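Local coordinates for high-affinity zinc uptake system protein znuA (Streptococcus suis, PDB 3MFQ) that probably serves as the metal-capturing, substrate-binding component of a zinc uptake transporter, holding a zinc ion in its central binding site, at residues A[39-44]-A[190-195]; A[56-61]-A[121-126]; A[104-109]-A[252-257]; A[164-169]-A[215-220]. All blocks are in the same frame, centred on the assembly; numbering follows the deposited sequence.

Contact 1 (A[39-44]-A[190-195]); sequences DPHLYV and VSTDSE. With ZN (zinc ion), chain D.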
loop_
_atom_site.group_PDB
_atom_site.type_symbol
_atom_site.label_atom_id
_atom_site.label_comp_id
_atom_site.label_asym_id
_atom_site.label_seq_id
_atom_site.Cartn_x
_atom_site.Cartn_y
_atom_site.Cartn_z
ATOM N N ASP A 39 -9.504 3.220 5.013
ATOM C CA ASP A 39 -8.367 2.551 5.628
ATOM C C ASP A 39 -8.708 1.138 6.087
ATOM O O ASP A 39 -9.451 0.955 7.048
ATOM C CB ASP A 39 -7.863 3.373 6.813
ATOM C CG ASP A 39 -6.629 2.780 7.453
ATOM O OD1 ASP A 39 -6.242 1.651 7.081
ATOM O OD2 ASP A 39 -6.043 3.447 8.330
ATOM N N PRO A 40 -8.151 0.130 5.401
ATOM C CA PRO A 40 -8.383 -1.280 5.732
ATOM C C PRO A 40 -7.966 -1.618 7.160
ATOM O O PRO A 40 -8.541 -2.527 7.754
ATOM C CB PRO A 40 -7.497 -2.023 4.728
ATOM C CG PRO A 40 -7.353 -1.077 3.584
ATOM C CD PRO A 40 -7.303 0.284 4.208
ATOM N N HIS A 41 -6.989 -0.898 7.702
ATOM C CA HIS A 41 -6.544 -1.133 9.070
ATOM C C HIS A 41 -7.706 -1.032 10.048
ATOM O O HIS A 41 -7.733 -1.717 11.069
ATOM C CB HIS A 41 -5.467 -0.126 9.477
ATOM C CG HIS A 41 -4.129 -0.378 8.857
ATOM N ND1 HIS A 41 -3.364 -1.481 9.165
ATOM C CD2 HIS A 41 -3.407 0.346 7.970
ATOM C CE1 HIS A 41 -2.235 -1.436 8.481
ATOM N NE2 HIS A 41 -2.236 -0.336 7.748
ATOM N N LEU A 42 -8.666 -0.170 9.727
ATOM C CA LEU A 42 -9.747 0.153 10.652
ATOM C C LEU A 42 -11.103 -0.362 10.182
ATOM O O LEU A 42 -12.039 -0.471 10.974
ATOM C CB LEU A 42 -9.828 1.666 10.852
ATOM C CG LEU A 42 -8.506 2.376 11.130
ATOM C CD1 LEU A 42 -8.723 3.875 11.246
ATOM C CD2 LEU A 42 -7.858 1.820 12.386
ATOM N N TYR A 43 -11.206 -0.670 8.895
ATOM C CA TYR A 43 -12.482 -1.074 8.318
ATOM C C TYR A 43 -13.124 -2.194 9.124
ATOM O O TYR A 43 -12.481 -3.194 9.441
ATOM C CB TYR A 43 -12.304 -1.509 6.863
ATOM C CG TYR A 43 -13.589 -1.507 6.066
ATOM C CD1 TYR A 43 -13.995 -0.374 5.372
ATOM C CD2 TYR A 43 -14.395 -2.636 6.006
ATOM C CE1 TYR A 43 -15.168 -0.365 4.639
ATOM C CE2 TYR A 43 -15.570 -2.636 5.275
ATOM C CZ TYR A 43 -15.952 -1.496 4.593
ATOM O OH TYR A 43 -17.119 -1.489 3.864
ATOM N N VAL A 44 -14.395 -2.013 9.465
ATOM C CA VAL A 44 -15.142 -3.038 10.180
ATOM C C VAL A 44 -16.217 -3.635 9.282
ATOM O O VAL A 44 -17.112 -2.933 8.816
ATOM C CB VAL A 44 -15.793 -2.482 11.456
ATOM C CG1 VAL A 44 -16.577 -3.576 12.162
ATOM C CG2 VAL A 44 -14.734 -1.900 12.377
ATOM N N VAL A 190 3.297 0.298 12.268
ATOM C CA VAL A 190 2.931 -0.348 11.016
ATOM C C VAL A 190 1.428 -0.261 10.756
ATOM O O VAL A 190 0.994 -0.047 9.625
ATOM C CB VAL A 190 3.387 -1.816 11.004
ATOM C CG1 VAL A 190 2.226 -2.738 10.677
ATOM C CG2 VAL A 190 4.525 -2.004 10.020
ATOM N N SER A 191 0.638 -0.427 11.811
ATOM C CA SER A 191 -0.807 -0.278 11.706
ATOM C C SER A 191 -1.196 1.154 12.026
ATOM O O SER A 191 -0.440 1.878 12.669
ATOM C CB SER A 191 -1.520 -1.236 12.661
ATOM O OG SER A 191 -2.922 -1.046 12.619
ATOM N N THR A 192 -2.372 1.563 11.569
ATOM C CA THR A 192 -2.860 2.903 11.853
ATOM C C THR A 192 -3.842 2.851 13.010
ATOM O O THR A 192 -4.437 3.862 13.379
ATOM C CB THR A 192 -3.571 3.517 10.637
ATOM O OG1 THR A 192 -4.837 2.874 10.453
ATOM C CG2 THR A 192 -2.727 3.350 9.383
ATOM N N ASP A 193 -4.008 1.661 13.580
ATOM C CA ASP A 193 -4.944 1.463 14.678
ATOM C C ASP A 193 -4.260 1.657 16.026
ATOM O O ASP A 193 -4.077 0.706 16.784
ATOM C CB ASP A 193 -5.570 0.070 14.598
ATOM C CG ASP A 193 -6.751 -0.095 15.536
ATOM O OD1 ASP A 193 -7.127 0.893 16.202
ATOM O OD2 ASP A 193 -7.304 -1.213 15.605
ATOM N N SER A 194 -3.877 2.897 16.315
ATOM C CA SER A 194 -3.274 3.246 17.597
ATOM C C SER A 194 -3.126 4.754 17.710
ATOM O O SER A 194 -3.084 5.459 16.703
ATOM C CB SER A 194 -1.905 2.580 17.755
ATOM O OG SER A 194 -0.888 3.381 17.174
ATOM N N GLU A 195 -3.045 5.245 18.940
ATOM C CA GLU A 195 -2.874 6.671 19.178
ATOM C C GLU A 195 -1.473 7.122 18.786
ATOM O O GLU A 195 -0.493 6.418 19.029
ATOM C CB GLU A 195 -3.151 7.015 20.643
ATOM C CG GLU A 195 -2.411 6.139 21.648
ATOM C CD GLU A 195 -3.205 4.909 22.058
ATOM O OE1 GLU A 195 -3.944 4.987 23.062
ATOM O OE2 GLU A 195 -3.089 3.864 21.382
HETATM ZN ZN ZN D . -0.876 1.289 6.476
#
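Thr192 reaches across to Asp39 and lies beside His41 on the way, and these three residues make up the close-packed inner part of the contact. Its OG1 donates to Asp39 OD2 at 2.5 Å, arriving on the syn side of the carboxylate and 25° out of its plane. The hydroxyl is turned between backbone N and carbonyl carbon (chi1 73°), which aims it at the acid and leaves CG2 near His41 CD2. The other oxygen, Asp39 OD1, accepts from His41 N at 2.7 Å from above the carboxylate plane, closing an Asx turn, so one side chain grips both the opposite loop and its own.

The His41 imidazole is covered on one face by the backbone of 191-192: Ser191 CA makes a CH-pi contact 4.0 Å from the ring centroid, and Thr192 N lies over the same face, also off-centre. Phe66 meets the ring edge-to-face. Held in this way, the ring places NE2 2.5 Å from the zinc.

Outward the contact slackens. Leu42 and Asp193 are both exposed, and their meeting amounts to Leu42 CD2 lying 3.6 Å from Asp193 CB. The Asp193 carboxylate turns to Lys69 in a salt bridge, while its backbone N donates to Ser191 OG at 3.1 Å, an ST turn that shapes the bend. Two loops from opposite lobes thus meet over a buried metal ligand, as expected at the mouth of the interlobe zinc site in TroA-type solute-binding proteins.

Contact 2 (A[56-61]-A[121-126]); sequences ADLVLY and EELQKL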
loop_
_atom_site.group_PDB
_atom_site.type_symbol
_atom_site.label_atom_id
_atom_site.label_comp_id
_atom_site.label_asym_id
_atom_site.label_seq_id
_atom_site.Cartn_x
_atom_site.Cartn_y
_atom_site.Cartn_z
ATOM N N ALA A 56 -20.007 -14.433 -2.672
ATOM C CA ALA A 56 -18.879 -14.473 -3.595
ATOM C C ALA A 56 -18.482 -15.894 -3.987
ATOM O O ALA A 56 -18.504 -16.810 -3.165
ATOM C CB ALA A 56 -17.688 -13.730 -3.002
ATOM N N ASP A 57 -18.122 -16.065 -5.254
ATOM C CA ASP A 57 -17.598 -17.333 -5.742
ATOM C C ASP A 57 -16.123 -17.428 -5.381
ATOM O O ASP A 57 -15.580 -18.519 -5.200
ATOM C CB ASP A 57 -17.770 -17.434 -7.259
ATOM C CG ASP A 57 -19.222 -17.348 -7.692
ATOM O OD1 ASP A 57 -20.097 -17.880 -6.976
ATOM O OD2 ASP A 57 -19.489 -16.750 -8.756
ATOM N N LEU A 58 -15.482 -16.268 -5.280
ATOM C CA LEU A 58 -14.073 -16.175 -4.923
ATOM C C LEU A 58 -13.840 -14.901 -4.126
ATOM O O LEU A 58 -14.314 -13.834 -4.503
ATOM C CB LEU A 58 -13.197 -16.166 -6.180
ATOM C CG LEU A 58 -11.709 -15.859 -5.997
ATOM C CD1 LEU A 58 -11.038 -16.943 -5.171
ATOM C CD2 LEU A 58 -11.011 -15.703 -7.340
ATOM N N VAL A 59 -13.112 -15.014 -3.024
ATOM C CA VAL A 59 -12.771 -13.845 -2.223
ATOM C C VAL A 59 -11.257 -13.656 -2.174
ATOM O O VAL A 59 -10.526 -14.580 -1.825
ATOM C CB VAL A 59 -13.336 -13.952 -0.790
ATOM C CG1 VAL A 59 -12.842 -12.795 0.069
ATOM C CG2 VAL A 59 -14.857 -13.991 -0.818
ATOM N N LEU A 60 -10.791 -12.462 -2.531
ATOM C CA LEU A 60 -9.358 -12.171 -2.536
ATOM C C LEU A 60 -9.006 -11.025 -1.592
ATOM O O LEU A 60 -9.691 -10.000 -1.564
ATOM C CB LEU A 60 -8.877 -11.848 -3.951
ATOM C CG LEU A 60 -8.725 -13.029 -4.910
ATOM C CD1 LEU A 60 -8.477 -12.542 -6.326
ATOM C CD2 LEU A 60 -7.605 -13.947 -4.448
ATOM N N TYR A 61 -7.936 -11.205 -0.823
ATOM C CA TYR A 61 -7.481 -10.180 0.110
ATOM C C TYR A 61 -5.965 -10.207 0.289
ATOM O O TYR A 61 -5.298 -11.161 -0.116
ATOM C CB TYR A 61 -8.181 -10.327 1.463
ATOM C CG TYR A 61 -7.791 -11.568 2.235
ATOM C CD1 TYR A 61 -8.177 -12.830 1.804
ATOM C CD2 TYR A 61 -7.044 -11.476 3.402
ATOM C CE1 TYR A 61 -7.825 -13.966 2.510
ATOM C CE2 TYR A 61 -6.688 -12.607 4.115
ATOM C CZ TYR A 61 -7.080 -13.848 3.665
ATOM O OH TYR A 61 -6.725 -14.974 4.373
ATOM N N GLU A 121 -3.744 -17.429 -10.646
ATOM C CA GLU A 121 -4.020 -18.854 -10.508
ATOM C C GLU A 121 -5.366 -19.128 -9.846
ATOM O O GLU A 121 -5.850 -20.258 -9.853
ATOM C CB GLU A 121 -2.896 -19.535 -9.729
ATOM C CG GLU A 121 -1.508 -19.198 -10.260
ATOM C CD GLU A 121 -0.426 -20.091 -9.686
ATOM O OE1 GLU A 121 0.766 -19.878 -9.998
ATOM O OE2 GLU A 121 -0.769 -21.015 -8.920
ATOM N N GLU A 122 -5.959 -18.090 -9.270
ATOM C CA GLU A 122 -7.276 -18.208 -8.655
ATOM C C GLU A 122 -8.384 -17.812 -9.624
ATOM O O GLU A 122 -9.505 -18.314 -9.539
ATOM C CB GLU A 122 -7.363 -17.360 -7.386
ATOM C CG GLU A 122 -6.698 -17.992 -6.178
ATOM C CD GLU A 122 -7.311 -19.327 -5.809
ATOM O OE1 GLU A 122 -6.623 -20.357 -5.968
ATOM O OE2 GLU A 122 -8.478 -19.346 -5.363
ATOM N N LEU A 123 -8.070 -16.903 -10.539
ATOM C CA LEU A 123 -9.013 -16.544 -11.580
ATOM C C LEU A 123 -9.009 -17.642 -12.640
ATOM O O LEU A 123 -10.063 -18.060 -13.097
ATOM C CB LEU A 123 -8.689 -15.167 -12.158
ATOM C CG LEU A 123 -8.857 -14.021 -11.148
ATOM C CD1 LEU A 123 -8.297 -12.705 -11.674
ATOM C CD2 LEU A 123 -10.314 -13.854 -10.734
ATOM N N GLN A 124 -7.826 -18.118 -13.022
ATOM C CA GLN A 124 -7.739 -19.407 -13.679
ATOM C C GLN A 124 -8.260 -20.310 -12.591
ATOM O O GLN A 124 -8.167 -19.950 -11.425
ATOM C CB GLN A 124 -6.295 -19.769 -13.995
ATOM C CG GLN A 124 -5.505 -18.685 -14.679
ATOM C CD GLN A 124 -4.056 -19.073 -14.849
ATOM O OE1 GLN A 124 -3.750 -20.157 -15.339
ATOM N NE2 GLN A 124 -3.151 -18.192 -14.442
ATOM N N LYS A 125 -8.764 -21.486 -12.956
ATOM C CA LYS A 125 -9.419 -22.385 -12.008
ATOM C C LYS A 125 -10.779 -21.862 -11.554
ATOM O O LYS A 125 -11.512 -22.546 -10.843
ATOM C CB LYS A 125 -8.679 -22.410 -10.667
ATOM C CG LYS A 125 -9.471 -23.029 -9.503
ATOM C CD LYS A 125 -8.709 -22.959 -8.188
ATOM C CE LYS A 125 -7.454 -23.793 -8.271
ATOM N NZ LYS A 125 -6.772 -23.861 -6.956
ATOM N N LEU A 126 -11.106 -20.638 -11.956
ATOM C CA LEU A 126 -12.423 -20.069 -11.671
ATOM C C LEU A 126 -13.064 -19.968 -13.052
ATOM O O LEU A 126 -14.274 -20.156 -13.225
ATOM C CB LEU A 126 -12.410 -18.695 -10.990
ATOM C CG LEU A 126 -13.781 -18.080 -10.660
ATOM C CD1 LEU A 126 -14.574 -19.028 -9.791
ATOM C CD2 LEU A 126 -13.602 -16.748 -9.965
#
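Leu58 points its isobutyl group from the strand straight into the end of helix 109-123, where Glu122 and Leu123 of the last turn, and Leu126 just beyond it, pack against it. Its two methyls divide the work. CD1 lies 3.5 Å from Glu122 OE2, while CD2 sits over the helix end, 3.7 Å from Glu122 O, and also meets Leu123 CD2 at 3.9 Å and Leu126 CD2 at 3.8 Å. Having CG trans to the backbone N (chi1 171°) is what extends the Leu58 side chain toward the helix. Leu126 comes at it obliquely, and its CD2 also touches Leu58 CB; Leu123 starts off to one side and bends only its methyl end into the contact.

The strand, 58-61, is an inner member of a four-stranded parallel sheet in the order 29-32, 8-11, 58-61, 79-80, and the helix end lies on one face of that sheet, an alpha/beta layering. Two residues along, Leu60 faces the same way but meets the helix more loosely, with CD2 4.5 Å from Glu122 CG.

Glu122 runs its aliphatic part past both leucines and bends at chi2 (-60°), so that OE2 lies against Leu58 CD1 while OE1 makes a long salt bridge with Lys125 NZ, at 3.6 Å. On the inner side, Leu123 continues into Val20, Leu23 and Ala24 of helix 14-24.

Contact 3 (A[104-109]-A[252-257]); sequences HFWFSI and FSDSLA. With ZN (zinc ion), chain D.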
loop_
_atom_site.group_PDB
_atom_site.type_symbol
_atom_site.label_atom_id
_atom_site.label_comp_id
_atom_site.label_asym_id
_atom_site.label_seq_id
_atom_site.Cartn_x
_atom_site.Cartn_y
_atom_site.Cartn_z
ATOM N N HIS A 104 2.447 -3.896 4.352
ATOM C CA HIS A 104 2.607 -3.071 3.159
ATOM C C HIS A 104 3.597 -3.665 2.161
ATOM O O HIS A 104 4.569 -3.016 1.784
ATOM C CB HIS A 104 3.054 -1.663 3.551
ATOM C CG HIS A 104 2.227 -1.052 4.639
ATOM N ND1 HIS A 104 2.595 -1.095 5.964
ATOM C CD2 HIS A 104 1.049 -0.389 4.596
ATOM C CE1 HIS A 104 1.682 -0.481 6.695
ATOM N NE2 HIS A 104 0.731 -0.044 5.886
ATOM N N PHE A 105 3.328 -4.889 1.722
ATOM C CA PHE A 105 4.235 -5.621 0.842
ATOM C C PHE A 105 4.202 -5.141 -0.609
ATOM O O PHE A 105 5.124 -5.416 -1.377
ATOM C CB PHE A 105 3.877 -7.103 0.866
ATOM C CG PHE A 105 2.539 -7.402 0.264
ATOM C CD1 PHE A 105 1.399 -7.409 1.046
ATOM C CD2 PHE A 105 2.417 -7.653 -1.091
ATOM C CE1 PHE A 105 0.163 -7.674 0.489
ATOM C CE2 PHE A 105 1.185 -7.919 -1.654
ATOM C CZ PHE A 105 0.056 -7.929 -0.863
ATOM N N TRP A 106 3.137 -4.443 -0.987
ATOM C CA TRP A 106 2.900 -4.114 -2.394
ATOM C C TRP A 106 3.889 -3.113 -2.998
ATOM O O TRP A 106 3.974 -2.985 -4.219
ATOM C CB TRP A 106 1.457 -3.638 -2.607
ATOM C CG TRP A 106 1.024 -2.589 -1.643
ATOM C CD1 TRP A 106 1.168 -1.241 -1.779
ATOM C CD2 TRP A 106 0.373 -2.799 -0.388
ATOM N NE1 TRP A 106 0.646 -0.596 -0.685
ATOM C CE2 TRP A 106 0.152 -1.531 0.185
ATOM C CE3 TRP A 106 -0.046 -3.935 0.308
ATOM C CZ2 TRP A 106 -0.469 -1.369 1.419
ATOM C CZ3 TRP A 106 -0.662 -3.771 1.532
ATOM C CH2 TRP A 106 -0.867 -2.497 2.076
ATOM N N PHE A 107 4.634 -2.407 -2.151
ATOM C CA PHE A 107 5.648 -1.478 -2.641
ATOM C C PHE A 107 6.947 -2.204 -2.986
ATOM O O PHE A 107 7.846 -1.632 -3.597
ATOM C CB PHE A 107 5.898 -0.354 -1.635
ATOM C CG PHE A 107 4.743 0.594 -1.488
ATOM C CD1 PHE A 107 4.321 1.364 -2.559
ATOM C CD2 PHE A 107 4.084 0.722 -0.277
ATOM C CE1 PHE A 107 3.257 2.240 -2.427
ATOM C CE2 PHE A 107 3.020 1.598 -0.140
ATOM C CZ PHE A 107 2.608 2.356 -1.215
ATOM N N SER A 108 7.042 -3.466 -2.586
ATOM C CA SER A 108 8.114 -4.328 -3.057
ATOM C C SER A 108 7.628 -5.027 -4.314
ATOM O O SER A 108 7.061 -6.115 -4.247
ATOM C CB SER A 108 8.498 -5.361 -1.997
ATOM O OG SER A 108 9.466 -6.273 -2.500
ATOM N N ILE A 109 7.841 -4.389 -5.459
ATOM C CA ILE A 109 7.357 -4.910 -6.734
ATOM C C ILE A 109 7.492 -6.429 -6.872
ATOM O O ILE A 109 6.572 -7.089 -7.353
ATOM C CB ILE A 109 8.021 -4.196 -7.928
ATOM C CG1 ILE A 109 7.530 -2.749 -8.004
ATOM C CG2 ILE A 109 7.719 -4.925 -9.224
ATOM C CD1 ILE A 109 8.061 -1.985 -9.188
ATOM N N PHE A 252 -0.133 7.598 -1.694
ATOM C CA PHE A 252 -1.082 6.529 -1.434
ATOM C C PHE A 252 -0.354 5.390 -0.743
ATOM O O PHE A 252 0.597 4.834 -1.290
ATOM C CB PHE A 252 -1.709 6.031 -2.733
ATOM C CG PHE A 252 -2.300 7.117 -3.579
ATOM C CD1 PHE A 252 -3.517 7.688 -3.249
ATOM C CD2 PHE A 252 -1.646 7.558 -4.717
ATOM C CE1 PHE A 252 -4.064 8.685 -4.031
ATOM C CE2 PHE A 252 -2.188 8.552 -5.503
ATOM C CZ PHE A 252 -3.399 9.119 -5.159
ATOM N N SER A 253 -0.789 5.049 0.463
ATOM C CA SER A 253 -0.176 3.956 1.199
ATOM C C SER A 253 -1.134 2.781 1.313
ATOM O O SER A 253 -0.801 1.659 0.935
ATOM C CB SER A 253 0.252 4.414 2.593
ATOM O OG SER A 253 -0.873 4.596 3.435
ATOM N N ASP A 254 -2.329 3.049 1.827
ATOM C CA ASP A 254 -3.286 1.994 2.116
ATOM C C ASP A 254 -4.468 1.991 1.160
ATOM O O ASP A 254 -5.507 1.408 1.458
ATOM C CB ASP A 254 -3.785 2.117 3.556
ATOM C CG ASP A 254 -2.685 1.898 4.570
ATOM O OD1 ASP A 254 -1.656 1.289 4.209
ATOM O OD2 ASP A 254 -2.847 2.333 5.729
ATOM N N SER A 255 -4.309 2.636 0.011
ATOM C CA SER A 255 -5.387 2.690 -0.965
ATOM C C SER A 255 -4.958 3.331 -2.273
ATOM O O SER A 255 -4.074 4.181 -2.299
ATOM C CB SER A 255 -6.580 3.463 -0.399
ATOM O OG SER A 255 -7.609 3.594 -1.366
ATOM N N LEU A 256 -5.597 2.909 -3.360
ATOM C CA LEU A 256 -5.463 3.580 -4.642
ATOM C C LEU A 256 -6.335 4.824 -4.634
ATOM O O LEU A 256 -6.917 5.175 -3.608
ATOM C CB LEU A 256 -5.908 2.656 -5.773
ATOM C CG LEU A 256 -4.840 1.776 -6.421
ATOM C CD1 LEU A 256 -3.797 1.348 -5.407
ATOM C CD2 LEU A 256 -5.479 0.571 -7.094
ATOM N N ALA A 257 -6.429 5.485 -5.782
ATOM C CA ALA A 257 -7.303 6.642 -5.920
ATOM C C ALA A 257 -8.649 6.217 -6.500
ATOM O O ALA A 257 -8.733 5.208 -7.202
ATOM C CB ALA A 257 -6.654 7.700 -6.795
HETATM ZN ZN ZN D . -0.876 1.289 6.476
#
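Ser253 meets the 104-109 segment through its backbone: its carbonyl O lies in the plane of the Trp106 indole, at the edge. Trp106 NE1 donates to Ser253 O at 3.1 Å, but the N-H...O angle of 128° makes this a weak bond, and CZ2 is as near to the oxygen. The Ser253 hydroxyl turns elsewhere, to Glu219.

Asp254 starts with its CB directed off the contact, and CG opposite the carbonyl carbon (chi1 -65°) brings the carboxylate back to the zinc. Both oxygens bind the metal, OD1 and OD2 each 2.4 Å from it, beside His104 NE2 at 2.2 Å. Carboxylate and imidazole are nearly coplanar, 10° apart, with Asp254 OD1 at the ring edge near His104 CD2. This is the three-histidine, one-aspartate zinc site of the TroA-type binding proteins, completed by His41 and His170. The other ring nitrogen, His104 ND1, hydrogen-bonds Asp102, a second-shell carboxylate that would hold the ring's rotation.

Phe107, next to Trp106 in sequence, meets the backbone of Phe252. Its CZ points in plane at Phe252 O, 3.2 Å away, while that oxygen takes its hydrogen bond from Asn273. Trp106 CD1 sits over the centre of the Phe107 ring, and Phe173 stacks on it.

Contact 4 (A[164-169]-A[215-220]); sequences RYLVTP and AIFTES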
loop_
_atom_site.group_PDB
_atom_site.type_symbol
_atom_site.label_atom_id
_atom_site.label_comp_id
_atom_site.label_asym_id
_atom_site.label_seq_id
_atom_site.Cartn_x
_atom_site.Cartn_y
_atom_site.Cartn_z
ATOM N N ARG A 164 17.902 10.795 0.785
ATOM C CA ARG A 164 17.125 9.562 0.705
ATOM C C ARG A 164 16.445 9.249 2.028
ATOM O O ARG A 164 16.626 8.173 2.595
ATOM C CB ARG A 164 18.010 8.392 0.275
ATOM C CG ARG A 164 18.549 8.528 -1.135
ATOM C CD ARG A 164 18.400 7.233 -1.906
ATOM N NE ARG A 164 18.393 7.472 -3.344
ATOM C CZ ARG A 164 17.988 6.588 -4.248
ATOM N NH1 ARG A 164 17.555 5.397 -3.865
ATOM N NH2 ARG A 164 18.015 6.897 -5.535
ATOM N N TYR A 165 15.658 10.202 2.514
ATOM C CA TYR A 165 14.933 10.039 3.764
ATOM C C TYR A 165 13.471 10.426 3.598
ATOM O O TYR A 165 13.150 11.585 3.338
ATOM C CB TYR A 165 15.578 10.873 4.867
ATOM C CG TYR A 165 16.942 10.379 5.277
ATOM C CD1 TYR A 165 18.085 10.802 4.612
ATOM C CD2 TYR A 165 17.088 9.488 6.330
ATOM C CE1 TYR A 165 19.335 10.352 4.986
ATOM C CE2 TYR A 165 18.333 9.031 6.711
ATOM C CZ TYR A 165 19.453 9.466 6.036
ATOM O OH TYR A 165 20.695 9.013 6.415
ATOM N N LEU A 166 12.591 9.446 3.755
ATOM C CA LEU A 166 11.165 9.652 3.558
ATOM C C LEU A 166 10.450 9.760 4.896
ATOM O O LEU A 166 10.681 8.958 5.799
ATOM C CB LEU A 166 10.582 8.498 2.744
ATOM C CG LEU A 166 9.103 8.563 2.370
ATOM C CD1 LEU A 166 8.812 9.802 1.549
ATOM C CD2 LEU A 166 8.708 7.314 1.607
ATOM N N VAL A 167 9.581 10.758 5.022
ATOM C CA VAL A 167 8.802 10.935 6.241
ATOM C C VAL A 167 7.313 10.856 5.939
ATOM O O VAL A 167 6.782 11.650 5.164
ATOM C CB VAL A 167 9.108 12.274 6.927
ATOM C CG1 VAL A 167 8.292 12.408 8.201
ATOM C CG2 VAL A 167 10.592 12.382 7.228
ATOM N N THR A 168 6.645 9.892 6.560
ATOM C CA THR A 168 5.236 9.649 6.301
ATOM C C THR A 168 4.479 9.511 7.616
ATOM O O THR A 168 5.088 9.273 8.657
ATOM C CB THR A 168 5.050 8.377 5.459
ATOM O OG1 THR A 168 5.528 7.244 6.193
ATOM C CG2 THR A 168 5.823 8.488 4.157
ATOM N N PRO A 169 3.147 9.671 7.572
ATOM C CA PRO A 169 2.274 9.584 8.750
ATOM C C PRO A 169 2.401 8.267 9.514
ATOM O O PRO A 169 2.296 8.269 10.739
ATOM C CB PRO A 169 0.875 9.715 8.152
ATOM C CG PRO A 169 1.078 10.513 6.921
ATOM C CD PRO A 169 2.399 10.073 6.368
ATOM N N ALA A 215 11.352 18.182 4.019
ATOM C CA ALA A 215 10.061 17.785 3.468
ATOM C C ALA A 215 9.511 16.517 4.116
ATOM O O ALA A 215 10.126 15.452 4.045
ATOM C CB ALA A 215 10.158 17.614 1.961
ATOM N N ILE A 216 8.352 16.642 4.753
ATOM C CA ILE A 216 7.648 15.491 5.301
ATOM C C ILE A 216 6.385 15.255 4.482
ATOM O O ILE A 216 5.747 16.202 4.025
ATOM C CB ILE A 216 7.295 15.691 6.789
ATOM C CG1 ILE A 216 6.392 16.913 6.968
ATOM C CG2 ILE A 216 8.562 15.842 7.615
ATOM C CD1 ILE A 216 6.060 17.209 8.411
ATOM N N PHE A 217 6.031 13.992 4.284
ATOM C CA PHE A 217 4.962 13.660 3.350
ATOM C C PHE A 217 3.606 13.398 3.990
ATOM O O PHE A 217 3.506 13.103 5.181
ATOM C CB PHE A 217 5.372 12.490 2.459
ATOM C CG PHE A 217 6.347 12.869 1.386
ATOM C CD1 PHE A 217 7.699 12.968 1.665
ATOM C CD2 PHE A 217 5.912 13.136 0.100
ATOM C CE1 PHE A 217 8.600 13.321 0.678
ATOM C CE2 PHE A 217 6.808 13.491 -0.893
ATOM C CZ PHE A 217 8.154 13.583 -0.602
ATOM N N THR A 218 2.569 13.513 3.166
ATOM C CA THR A 218 1.187 13.347 3.595
ATOM C C THR A 218 0.513 12.247 2.779
ATOM O O THR A 218 0.806 12.079 1.596
ATOM C CB THR A 218 0.404 14.666 3.435
ATOM O OG1 THR A 218 0.716 15.541 4.524
ATOM C CG2 THR A 218 -1.093 14.410 3.420
ATOM N N GLU A 219 -0.382 11.495 3.413
ATOM C CA GLU A 219 -1.073 10.398 2.741
ATOM C C GLU A 219 -2.585 10.596 2.757
ATOM O O GLU A 219 -3.124 11.280 3.627
ATOM C CB GLU A 219 -0.707 9.062 3.384
ATOM C CG GLU A 219 -1.206 8.916 4.805
ATOM C CD GLU A 219 -0.596 7.732 5.518
ATOM O OE1 GLU A 219 0.229 7.027 4.900
ATOM O OE2 GLU A 219 -0.936 7.507 6.698
ATOM N N SER A 220 -3.262 9.978 1.792
ATOM C CA SER A 220 -4.692 10.185 1.579
ATOM C C SER A 220 -5.589 9.481 2.595
ATOM O O SER A 220 -6.749 9.857 2.765
ATOM C CB SER A 220 -5.080 9.740 0.165
ATOM O OG SER A 220 -4.867 8.349 -0.004
HETATM O O HOH W 1 10.633 12.990 3.373
#
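Tyr165 and Val167 share one water with Ala215, which joins the two strands at their open end. The water donates to Tyr165 O at 2.9 Å and to Ala215 O at 2.6 Å, and accepts from Val167 N at 3.0 Å. Between Val167 and Ala215 it stands where a regular parallel pair would bond directly. The axes of 165-167 and 215-217 run 51° apart, and each strand has its own parallel partner, 183-185 and 242-244 respectively.

Next, Leu166 crosses the Phe217 side chain at about a right angle, with CD1 3.4 Å from ring atom CD1. At Val167 the backbones join directly: Phe217 N donates to Val167 O at 2.6 Å. Val167 CG1, trans to its own N (chi1 -179°), packs 3.5 Å from Ile216 CG2, and Met227 of helix 225-235 lies against both residues.

Pro169 then slides past Glu219 in the opposite direction, its CB 3.2 Å from OE2, so the apolar proline ring lies alongside the buried carboxylate. OE2 also bonds Thr222 and ND1 of zinc ligand His170. Accepting from ND1, this acid, its side chain about 6 Å from the zinc, would be expected to orient the imidazole and make NE2 a better donor to the metal.

In the fold
Starting from the N terminus, the chain passes 39-44, which must wait until 190-195 to close contact 1. Within that span lies the whole of contact 2, whose shorter loop, from 56-61 to 121-126, stays in the first lobe. Contact 3 opens at 104-109, before contact 2 has closed, and ends only at 252-257, so it crosses both contacts 1 and 2. Contact 4, from 164-169 to 215-220, falls wholly within the span of contact 3 but also crosses contact 1. Contacts 1 and 3 touch and share the zinc, tying the lobes together; contact 4 abuts contact 3 in the second lobe. Contacts 2 and 4, with centres about 35 Å apart, lie on opposite sides of the chain's centre.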